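Local coordinates for translation initiation factor eIF2 assembly protein (Schizosaccharomyces pombe, PDB 4ZGP) that acts as an ATP-dependent protein-folding chaperone, binding the gamma subunit of eIF2 so that it can assemble with the alpha and beta subunits, at residues Ala111-Pro114 against Ser119-Lys122; Thr130-Cys135 against Lys183-Met188; Cys32-Trp37 against Pro46-Ile51. All coordinates share one frame; numbering follows the deposited sequence.

Contact 1: residues Ala111-Pro114 against Ser119-Lys122. With ADP (adenosine-5'-diphosphate), chain C.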
loop_
_atom_site.group_PDB
_atom_site.type_symbol
_atom_site.label_atom_id
_atom_site.label_comp_id
_atom_site.label_asym_id
_atom_site.label_seq_id
_atom_site.Cartn_x
_atom_site.Cartn_y
_atom_site.Cartn_z
ATOM N N ALA A 111 12.988 13.232 -3.375
ATOM C CA ALA A 111 11.527 13.237 -3.386
ATOM C C ALA A 111 10.989 11.864 -2.974
ATOM O O ALA A 111 11.429 10.845 -3.512
ATOM C CB ALA A 111 11.007 13.627 -4.757
ATOM N N VAL A 112 10.070 11.856 -2.006
ATOM C CA VAL A 112 9.518 10.597 -1.483
ATOM C C VAL A 112 7.999 10.622 -1.298
ATOM O O VAL A 112 7.382 11.685 -1.249
ATOM C CB VAL A 112 10.154 10.217 -0.118
ATOM C CG1 VAL A 112 11.679 10.191 -0.213
ATOM C CG2 VAL A 112 9.702 11.162 0.994
ATOM N N VAL A 113 7.415 9.427 -1.219
ATOM C CA VAL A 113 6.038 9.244 -0.778
ATOM C C VAL A 113 6.061 8.516 0.564
ATOM O O VAL A 113 6.617 7.426 0.663
ATOM C CB VAL A 113 5.209 8.434 -1.811
ATOM C CG1 VAL A 113 3.850 8.070 -1.231
ATOM C CG2 VAL A 113 5.033 9.220 -3.113
ATOM N N PRO A 114 5.506 9.133 1.617
ATOM C CA PRO A 114 5.560 8.536 2.954
ATOM C C PRO A 114 4.390 7.609 3.229
ATOM O O PRO A 114 3.326 7.828 2.656
ATOM C CB PRO A 114 5.479 9.745 3.872
ATOM C CG PRO A 114 4.549 10.689 3.080
ATOM C CD PRO A 114 4.923 10.486 1.637
ATOM N N SER A 119 -0.790 1.869 5.306
ATOM C CA SER A 119 -1.588 2.769 4.474
ATOM C C SER A 119 -0.840 4.016 3.982
ATOM O O SER A 119 -0.221 4.734 4.759
ATOM C CB SER A 119 -2.839 3.205 5.242
ATOM O OG SER A 119 -3.523 2.085 5.774
ATOM N N THR A 120 -0.906 4.233 2.680
ATOM C CA THR A 120 -0.392 5.446 2.034
ATOM C C THR A 120 -1.458 6.534 2.168
ATOM O O THR A 120 -2.634 6.258 1.950
ATOM C CB THR A 120 -0.041 5.156 0.546
ATOM O OG1 THR A 120 0.893 4.061 0.487
ATOM C CG2 THR A 120 0.559 6.362 -0.158
ATOM N N PRO A 121 -1.052 7.767 2.540
ATOM C CA PRO A 121 -1.994 8.867 2.788
ATOM C C PRO A 121 -2.541 9.463 1.495
ATOM O O PRO A 121 -2.470 10.670 1.242
ATOM C CB PRO A 121 -1.140 9.880 3.574
ATOM C CG PRO A 121 0.245 9.658 3.092
ATOM C CD PRO A 121 0.333 8.152 2.873
ATOM N N LYS A 122 -3.102 8.598 0.666
ATOM C CA LYS A 122 -3.619 8.997 -0.636
ATOM C C LYS A 122 -4.845 9.891 -0.461
ATOM O O LYS A 122 -5.239 10.624 -1.368
ATOM C CB LYS A 122 -3.975 7.769 -1.476
ATOM C CG LYS A 122 -4.902 6.803 -0.765
ATOM C CD LYS A 122 -5.431 5.711 -1.692
ATOM C CE LYS A 122 -6.232 4.659 -0.923
ATOM N NZ LYS A 122 -5.370 3.737 -0.111
HETATM P PB ADP C . -2.480 1.801 -0.972
HETATM O O1B ADP C . -2.182 0.341 -1.277
HETATM O O2B ADP C . -2.684 2.091 0.504
HETATM O O3B ADP C . -3.495 2.364 -1.945
HETATM P PA ADP C . -0.070 2.428 -2.452
HETATM O O1A ADP C . -0.513 1.237 -3.265
HETATM O O2A ADP C . 1.325 2.541 -1.860
HETATM O O3A ADP C . -1.109 2.636 -1.232
HETATM O "O5'" ADP C . -0.302 3.719 -3.378
HETATM C "C5'" ADP C . -1.412 4.601 -3.209
HETATM C "C4'" ADP C . -1.381 5.501 -4.432
HETATM O "O4'" ADP C . -0.319 6.448 -4.293
HETATM C "C3'" ADP C . -1.075 4.691 -5.682
HETATM O "O3'" ADP C . -2.269 4.418 -6.423
HETATM C "C2'" ADP C . -0.109 5.541 -6.480
HETATM O "O2'" ADP C . -0.783 6.239 -7.531
HETATM C "C1'" ADP C . 0.448 6.551 -5.498
HETATM N N9 ADP C . 1.852 6.166 -5.210
HETATM C C8 ADP C . 2.232 5.162 -4.390
HETATM N N7 ADP C . 3.588 5.064 -4.342
HETATM C C5 ADP C . 4.096 6.025 -5.147
HETATM C C6 ADP C . 5.452 6.476 -5.538
HETATM N N6 ADP C . 6.543 5.842 -5.032
HETATM N N1 ADP C . 5.555 7.522 -6.401
HETATM C C2 ADP C . 4.452 8.138 -6.879
HETATM N N3 ADP C . 3.188 7.783 -6.566
HETATM C C4 ADP C . 2.948 6.750 -5.715
#
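OG1 of Thr-120, whose methyl touches Val-113, stands 2.8 Å from O2A of the ADP alpha-phosphate, an oxygen that Lys-183 NZ also holds. O3A, the bridging oxygen, is within reach of the same hydroxyl proton. Thr-120 is split between two jobs by its first torsion (chi1 -56°): OG1 lies beside the backbone N and turns to the phosphates, while CG2, anti to that N, meets Val-113 CG1 at 3.9 Å, the two side chains crossing at about a right angle. The other methyl of Val-113, CG2, sits 3.7 Å from C6 of the adenine. Behind these side chains Pro-114 and Pro-121 pack together. The carbonyl O of Pro-114 comes within 3.0 Å of Pro-121 CD, a tight fit in which this buried oxygen has no polar partner. Pro-121 centres an inverse gamma turn closed by Lys-122 N to Thr-120 O (2.7 Å), and helix 138-146 covers both prolines through Val-141, Leu-144 and Leu-145. Beyond the turn the Lys-122 chain bends at its end, and NZ donates to O3B of the beta-phosphate at 3.0 Å. Strand 112-115 thus offers the base one methyl, while loop 119-122 brings donors to the diphosphate, whose charge Lys-122 would partly offset.

Contact 2: residues Thr130-Cys135 against Lys183-Met188. With ADP (adenosine-5'-diphosphate), chain C.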
loop_
_atom_site.group_PDB
_atom_site.type_symbol
_atom_site.label_atom_id
_atom_site.label_comp_id
_atom_site.label_asym_id
_atom_site.label_seq_id
_atom_site.Cartn_x
_atom_site.Cartn_y
_atom_site.Cartn_z
ATOM N N THR A 130 0.608 21.401 -3.306
ATOM C CA THR A 130 0.793 21.036 -4.714
ATOM C C THR A 130 -0.169 19.976 -5.262
ATOM O O THR A 130 -0.112 19.647 -6.450
ATOM C CB THR A 130 2.218 20.501 -4.963
ATOM O OG1 THR A 130 2.337 19.183 -4.410
ATOM C CG2 THR A 130 3.265 21.419 -4.338
ATOM N N GLY A 131 -1.019 19.415 -4.406
ATOM C CA GLY A 131 -1.946 18.374 -4.828
ATOM C C GLY A 131 -1.311 17.024 -5.133
ATOM O O GLY A 131 -1.865 16.219 -5.875
ATOM N N SER A 132 -0.155 16.760 -4.539
ATOM C CA SER A 132 0.614 15.565 -4.864
ATOM C C SER A 132 1.065 14.844 -3.592
ATOM O O SER A 132 1.145 15.452 -2.534
ATOM C CB SER A 132 1.824 15.946 -5.726
ATOM O OG SER A 132 2.675 14.843 -5.956
ATOM N N LEU A 133 1.364 13.554 -3.710
ATOM C CA LEU A 133 1.921 12.800 -2.602
ATOM C C LEU A 133 3.419 13.061 -2.471
ATOM O O LEU A 133 4.036 12.686 -1.475
ATOM C CB LEU A 133 1.681 11.294 -2.785
ATOM C CG LEU A 133 0.284 10.762 -2.468
ATOM C CD1 LEU A 133 0.225 9.287 -2.802
ATOM C CD2 LEU A 133 -0.002 10.974 -1.015
ATOM N N LYS A 134 3.989 13.686 -3.491
ATOM C CA LYS A 134 5.416 13.980 -3.517
ATOM C C LYS A 134 5.838 14.877 -2.353
ATOM O O LYS A 134 5.283 15.946 -2.157
ATOM C CB LYS A 134 5.778 14.636 -4.841
ATOM C CG LYS A 134 7.263 14.902 -5.059
ATOM C CD LYS A 134 7.449 15.613 -6.399
ATOM C CE LYS A 134 8.905 15.702 -6.814
ATOM N NZ LYS A 134 9.034 16.436 -8.126
ATOM N N CYS A 135 6.817 14.427 -1.573
ATOM C CA CYS A 135 7.309 15.203 -0.438
ATOM C C CYS A 135 8.803 15.366 -0.607
ATOM O O CYS A 135 9.496 14.394 -0.927
ATOM C CB CYS A 135 7.011 14.522 0.898
ATOM S SG CYS A 135 5.263 14.304 1.255
ATOM N N LYS A 183 9.079 5.974 0.532
ATOM C CA LYS A 183 9.291 5.412 -0.794
ATOM C C LYS A 183 9.840 6.442 -1.735
ATOM O O LYS A 183 9.358 7.563 -1.741
ATOM C CB LYS A 183 7.971 4.871 -1.340
ATOM C CG LYS A 183 7.396 3.837 -0.376
ATOM C CD LYS A 183 6.135 3.247 -0.882
ATOM C CE LYS A 183 5.066 4.296 -1.011
ATOM N NZ LYS A 183 4.037 3.749 -1.930
ATOM N N GLU A 184 10.807 6.066 -2.566
ATOM C CA GLU A 184 11.274 6.999 -3.586
ATOM C C GLU A 184 10.111 7.395 -4.486
ATOM O O GLU A 184 9.404 6.538 -4.994
ATOM C CB GLU A 184 12.398 6.407 -4.426
ATOM C CG GLU A 184 12.810 7.334 -5.555
ATOM C CD GLU A 184 14.172 7.014 -6.114
ATOM O OE1 GLU A 184 14.876 6.151 -5.539
ATOM O OE2 GLU A 184 14.532 7.636 -7.134
ATOM N N TRP A 185 9.903 8.695 -4.659
ATOM C CA TRP A 185 8.856 9.179 -5.535
ATOM C C TRP A 185 9.241 8.991 -6.987
ATOM O O TRP A 185 10.386 9.188 -7.372
ATOM C CB TRP A 185 8.549 10.654 -5.255
ATOM C CG TRP A 185 7.542 11.251 -6.213
ATOM C CD1 TRP A 185 6.181 11.270 -6.071
ATOM C CD2 TRP A 185 7.825 11.910 -7.447
ATOM N NE1 TRP A 185 5.599 11.899 -7.145
ATOM C CE2 TRP A 185 6.588 12.298 -8.007
ATOM C CE3 TRP A 185 9.003 12.196 -8.145
ATOM C CZ2 TRP A 185 6.499 12.965 -9.223
ATOM C CZ3 TRP A 185 8.912 12.865 -9.354
ATOM C CH2 TRP A 185 7.670 13.240 -9.882
ATOM N N PHE A 186 8.275 8.595 -7.802
ATOM C CA PHE A 186 8.467 8.619 -9.233
ATOM C C PHE A 186 7.130 8.955 -9.877
ATOM O O PHE A 186 6.069 8.616 -9.352
ATOM C CB PHE A 186 9.021 7.289 -9.738
ATOM C CG PHE A 186 8.205 6.113 -9.331
ATOM C CD1 PHE A 186 8.355 5.544 -8.067
ATOM C CD2 PHE A 186 7.262 5.582 -10.202
ATOM C CE1 PHE A 186 7.583 4.450 -7.685
ATOM C CE2 PHE A 186 6.493 4.487 -9.824
ATOM C CZ PHE A 186 6.657 3.928 -8.562
ATOM N N PRO A 187 7.168 9.668 -10.995
ATOM C CA PRO A 187 5.886 9.920 -11.646
ATOM C C PRO A 187 5.336 8.598 -12.180
ATOM O O PRO A 187 6.064 7.874 -12.850
ATOM C CB PRO A 187 6.253 10.893 -12.767
ATOM C CG PRO A 187 7.690 10.550 -13.095
ATOM C CD PRO A 187 8.316 10.153 -11.782
ATOM N N MET A 188 4.099 8.251 -11.863
ATOM C CA MET A 188 3.560 7.003 -12.397
ATOM C C MET A 188 2.237 7.239 -13.113
ATOM O O MET A 188 1.428 8.059 -12.687
ATOM C CB MET A 188 3.412 5.939 -11.298
ATOM C CG MET A 188 2.586 6.322 -10.092
ATOM S SD MET A 188 1.894 4.853 -9.272
ATOM C CE MET A 188 3.314 3.810 -9.026
HETATM P PB ADP C . -2.480 1.801 -0.972
HETATM O O1B ADP C . -2.182 0.341 -1.277
HETATM O O2B ADP C . -2.684 2.091 0.504
HETATM O O3B ADP C . -3.495 2.364 -1.945
HETATM P PA ADP C . -0.070 2.428 -2.452
HETATM O O1A ADP C . -0.513 1.237 -3.265
HETATM O O2A ADP C . 1.325 2.541 -1.860
HETATM O O3A ADP C . -1.109 2.636 -1.232
HETATM O "O5'" ADP C . -0.302 3.719 -3.378
HETATM C "C5'" ADP C . -1.412 4.601 -3.209
HETATM C "C4'" ADP C . -1.381 5.501 -4.432
HETATM O "O4'" ADP C . -0.319 6.448 -4.293
HETATM C "C3'" ADP C . -1.075 4.691 -5.682
HETATM O "O3'" ADP C . -2.269 4.418 -6.423
HETATM C "C2'" ADP C . -0.109 5.541 -6.480
HETATM O "O2'" ADP C . -0.783 6.239 -7.531
HETATM C "C1'" ADP C . 0.448 6.551 -5.498
HETATM N N9 ADP C . 1.852 6.166 -5.210
HETATM C C8 ADP C . 2.232 5.162 -4.390
HETATM N N7 ADP C . 3.588 5.064 -4.342
HETATM C C5 ADP C . 4.096 6.025 -5.147
HETATM C C6 ADP C . 5.452 6.476 -5.538
HETATM N N6 ADP C . 6.543 5.842 -5.032
HETATM N N1 ADP C . 5.555 7.522 -6.401
HETATM C C2 ADP C . 4.452 8.138 -6.879
HETATM N N3 ADP C . 3.188 7.783 -6.566
HETATM C C4 ADP C . 2.948 6.750 -5.715
#
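Lys-134 lies at full length across the indole of Trp-185, its methylenes over the ring system and its ammonium at the far end, in the adenine-binding corner of this ATP-grasp fold. CG of Lys-134 is anti to the backbone N (chi1 -175°) and the chain beyond runs extended. Lys-134 CB makes a CH-pi contact, 3.7 Å from the centroid of the five-membered ring of Trp-185, and Lys-134 NZ a cation-pi contact, 4.1 Å from that of the six-membered ring and 25° off its normal. The opposite face of the indole carries Pro-187 N near the rim. At the start of the lysine the backbone forms an ST turn: Lys-134 N donates to Ser-132 OG at 3.0 Å. Trp-185 CD1 also comes to 3.7 Å from C2 of the adenine, and an alanine here would probably leave the Lys-134 chain without its platform and open a gap beside C2. Lys-183 NZ donates to adenine N7 (2.8 Å), while Glu-184 O accepts from N6 at 2.9 Å. Adenine N1 lies over one face of the Phe-186 ring, offset toward the rim, and Phe-186 N donates almost straight to N1, 3.2 Å away (175° at the hydrogen).

Contact 3: residues Cys32-Trp37 against Pro46-Ile51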
loop_
_atom_site.group_PDB
_atom_site.type_symbol
_atom_site.label_atom_id
_atom_site.label_comp_id
_atom_site.label_asym_id
_atom_site.label_seq_id
_atom_site.Cartn_x
_atom_site.Cartn_y
_atom_site.Cartn_z
ATOM N N CYS A 32 1.373 -8.122 6.187
ATOM C CA CYS A 32 1.214 -7.076 5.181
ATOM C C CYS A 32 1.906 -5.773 5.550
ATOM O O CYS A 32 1.825 -4.806 4.781
ATOM C CB CYS A 32 -0.278 -6.798 4.927
ATOM S SG CYS A 32 -0.992 -8.118 3.921
ATOM N N GLN A 33 2.556 -5.722 6.709
ATOM C CA GLN A 33 3.338 -4.525 7.034
ATOM C C GLN A 33 4.406 -4.312 5.984
ATOM O O GLN A 33 5.012 -5.275 5.509
ATOM C CB GLN A 33 4.018 -4.647 8.399
ATOM C CG GLN A 33 3.141 -4.824 9.615
ATOM C CD GLN A 33 4.003 -5.164 10.838
ATOM O OE1 GLN A 33 4.374 -4.287 11.600
ATOM N NE2 GLN A 33 4.350 -6.438 10.986
ATOM N N PHE A 34 4.674 -3.052 5.635
ATOM C CA PHE A 34 5.674 -2.756 4.611
ATOM C C PHE A 34 7.023 -3.429 4.903
ATOM O O PHE A 34 7.620 -4.052 4.030
ATOM C CB PHE A 34 5.883 -1.231 4.488
ATOM C CG PHE A 34 6.669 -0.839 3.289
ATOM C CD1 PHE A 34 6.027 -0.570 2.084
ATOM C CD2 PHE A 34 8.047 -0.723 3.359
ATOM C CE1 PHE A 34 6.751 -0.212 0.966
ATOM C CE2 PHE A 34 8.779 -0.373 2.239
ATOM C CZ PHE A 34 8.141 -0.118 1.049
ATOM N N SER A 35 7.491 -3.302 6.134
ATOM C CA SER A 35 8.773 -3.903 6.485
ATOM C C SER A 35 8.760 -5.424 6.286
ATOM O O SER A 35 9.781 -6.012 5.975
ATOM C CB SER A 35 9.154 -3.580 7.928
ATOM O OG SER A 35 8.153 -3.982 8.842
ATOM N N SER A 36 7.602 -6.055 6.445
ATOM C CA SER A 36 7.560 -7.504 6.306
ATOM C C SER A 36 7.691 -7.945 4.852
ATOM O O SER A 36 8.296 -8.964 4.572
ATOM C CB SER A 36 6.272 -8.079 6.919
ATOM O OG SER A 36 6.220 -7.820 8.312
ATOM N N TRP A 37 7.136 -7.206 3.906
ATOM C CA TRP A 37 7.215 -7.723 2.549
ATOM C C TRP A 37 8.260 -7.020 1.703
ATOM O O TRP A 37 8.720 -7.573 0.696
ATOM C CB TRP A 37 5.834 -7.686 1.876
ATOM C CG TRP A 37 5.176 -6.340 1.733
ATOM C CD1 TRP A 37 4.217 -5.805 2.543
ATOM C CD2 TRP A 37 5.411 -5.375 0.704
ATOM N NE1 TRP A 37 3.850 -4.570 2.094
ATOM C CE2 TRP A 37 4.563 -4.274 0.964
ATOM C CE3 TRP A 37 6.271 -5.321 -0.397
ATOM C CZ2 TRP A 37 4.550 -3.132 0.166
ATOM C CZ3 TRP A 37 6.246 -4.183 -1.200
ATOM C CH2 TRP A 37 5.393 -3.105 -0.907
ATOM N N PRO A 46 9.643 -0.604 -5.987
ATOM C CA PRO A 46 10.468 0.609 -6.066
ATOM C C PRO A 46 11.219 0.887 -4.775
ATOM O O PRO A 46 10.772 0.544 -3.675
ATOM C CB PRO A 46 9.446 1.704 -6.364
ATOM C CG PRO A 46 8.308 0.973 -7.063
ATOM C CD PRO A 46 8.230 -0.327 -6.298
ATOM N N LYS A 47 12.392 1.502 -4.914
ATOM C CA LYS A 47 13.264 1.712 -3.767
ATOM C C LYS A 47 12.587 2.462 -2.620
ATOM O O LYS A 47 11.782 3.379 -2.835
ATOM C CB LYS A 47 14.527 2.473 -4.205
ATOM C CG LYS A 47 15.581 2.593 -3.118
ATOM C CD LYS A 47 16.845 3.283 -3.649
ATOM C CE LYS A 47 17.971 3.272 -2.613
ATOM N NZ LYS A 47 18.989 4.327 -2.895
ATOM N N ALA A 48 12.929 2.077 -1.401
ATOM C CA ALA A 48 12.340 2.691 -0.218
ATOM C C ALA A 48 13.279 2.591 0.967
ATOM O O ALA A 48 14.167 1.732 0.996
ATOM C CB ALA A 48 10.972 2.030 0.120
ATOM N N LYS A 49 13.103 3.487 1.934
ATOM C CA LYS A 49 13.813 3.393 3.208
ATOM C C LYS A 49 12.809 3.228 4.313
ATOM O O LYS A 49 11.726 3.818 4.280
ATOM C CB LYS A 49 14.669 4.640 3.485
ATOM C CG LYS A 49 15.753 4.895 2.456
ATOM C CD LYS A 49 16.961 3.999 2.683
ATOM C CE LYS A 49 18.082 4.312 1.699
ATOM N NZ LYS A 49 19.299 3.481 1.947
ATOM N N VAL A 50 13.152 2.422 5.305
ATOM C CA VAL A 50 12.261 2.244 6.435
ATOM C C VAL A 50 12.895 2.718 7.734
ATOM O O VAL A 50 13.988 2.285 8.092
ATOM C CB VAL A 50 11.831 0.762 6.586
ATOM C CG1 VAL A 50 10.840 0.620 7.711
ATOM C CG2 VAL A 50 11.207 0.273 5.300
ATOM N N ILE A 51 12.207 3.614 8.431
ATOM C CA ILE A 51 12.632 4.013 9.769
ATOM C C ILE A 51 11.823 3.266 10.822
ATOM O O ILE A 51 10.635 3.516 11.004
ATOM C CB ILE A 51 12.489 5.522 9.967
ATOM C CG1 ILE A 51 13.373 6.252 8.961
ATOM C CG2 ILE A 51 12.869 5.900 11.400
ATOM C CD1 ILE A 51 13.111 7.753 8.895
#
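Phe-34, the first residue of helix 34-40, reaches over to strand 48-51 and meets two of its side chains with different parts of one ring. Its CG is anti to the backbone N (chi1 -168°), which carries the phenyl away from the helix toward the strand. CZ rests 3.7 Å from Ala-48 CB, and CE2 is nearly as close to the same methyl. The approach of Val-50 is distinct: its CG2 arrives at the ring edge, near the ring plane, 3.8 Å from Phe-34 CD2. With chi1 of -176° Val-50 sets CG1 anti to its own N and CG2 beside it, and CG2 alone of the two branches does the touching. The alternation of the strand sends Ala-48 and Val-50 toward the helix and Lys-49 away. No hydrogen bond joins the two segments; the contact is wholly apolar. Tyr-38, one turn on, adds a polar tie, its ring nearly parallel to that of Phe-34 and its OH hydrogen-bonded to Ala-48 N. The Phe-34 ring also touches Val-181 and Lys-183 of strand 180-184, and the nearest atoms of its side chain and ADP are about 7 Å apart. A short helix thus packs through Phe-34, with Tyr-38 beside it, on the small antiparallel sheet of the ATP-grasp fold, in the second shell of the nucleotide site.

All three contacts reach the antiparallel sheet in which strand 180-184 lies between 48-51 and 112-115. Contacts 1 and 2 have centres 7 Å apart and both touch ADP; Val-113 N probably hydrogen-bonds to Lys-183 O (2.7 Å), and Val-112 N to Cys-135 O (2.8 Å). On the other flank of the central strand Glu-184 N meets Lys-47 O at 2.9 Å, linking contact 2 to contact 3, although their centres are about 17 Å apart. Contacts 1 and 3 do not touch, their nearest atoms being about 7 Å apart. Lys-183 mediates between them: its CD lies 4.0 Å from Phe-34 CE1, and Lys-183 also binds the nucleotide of contact 1.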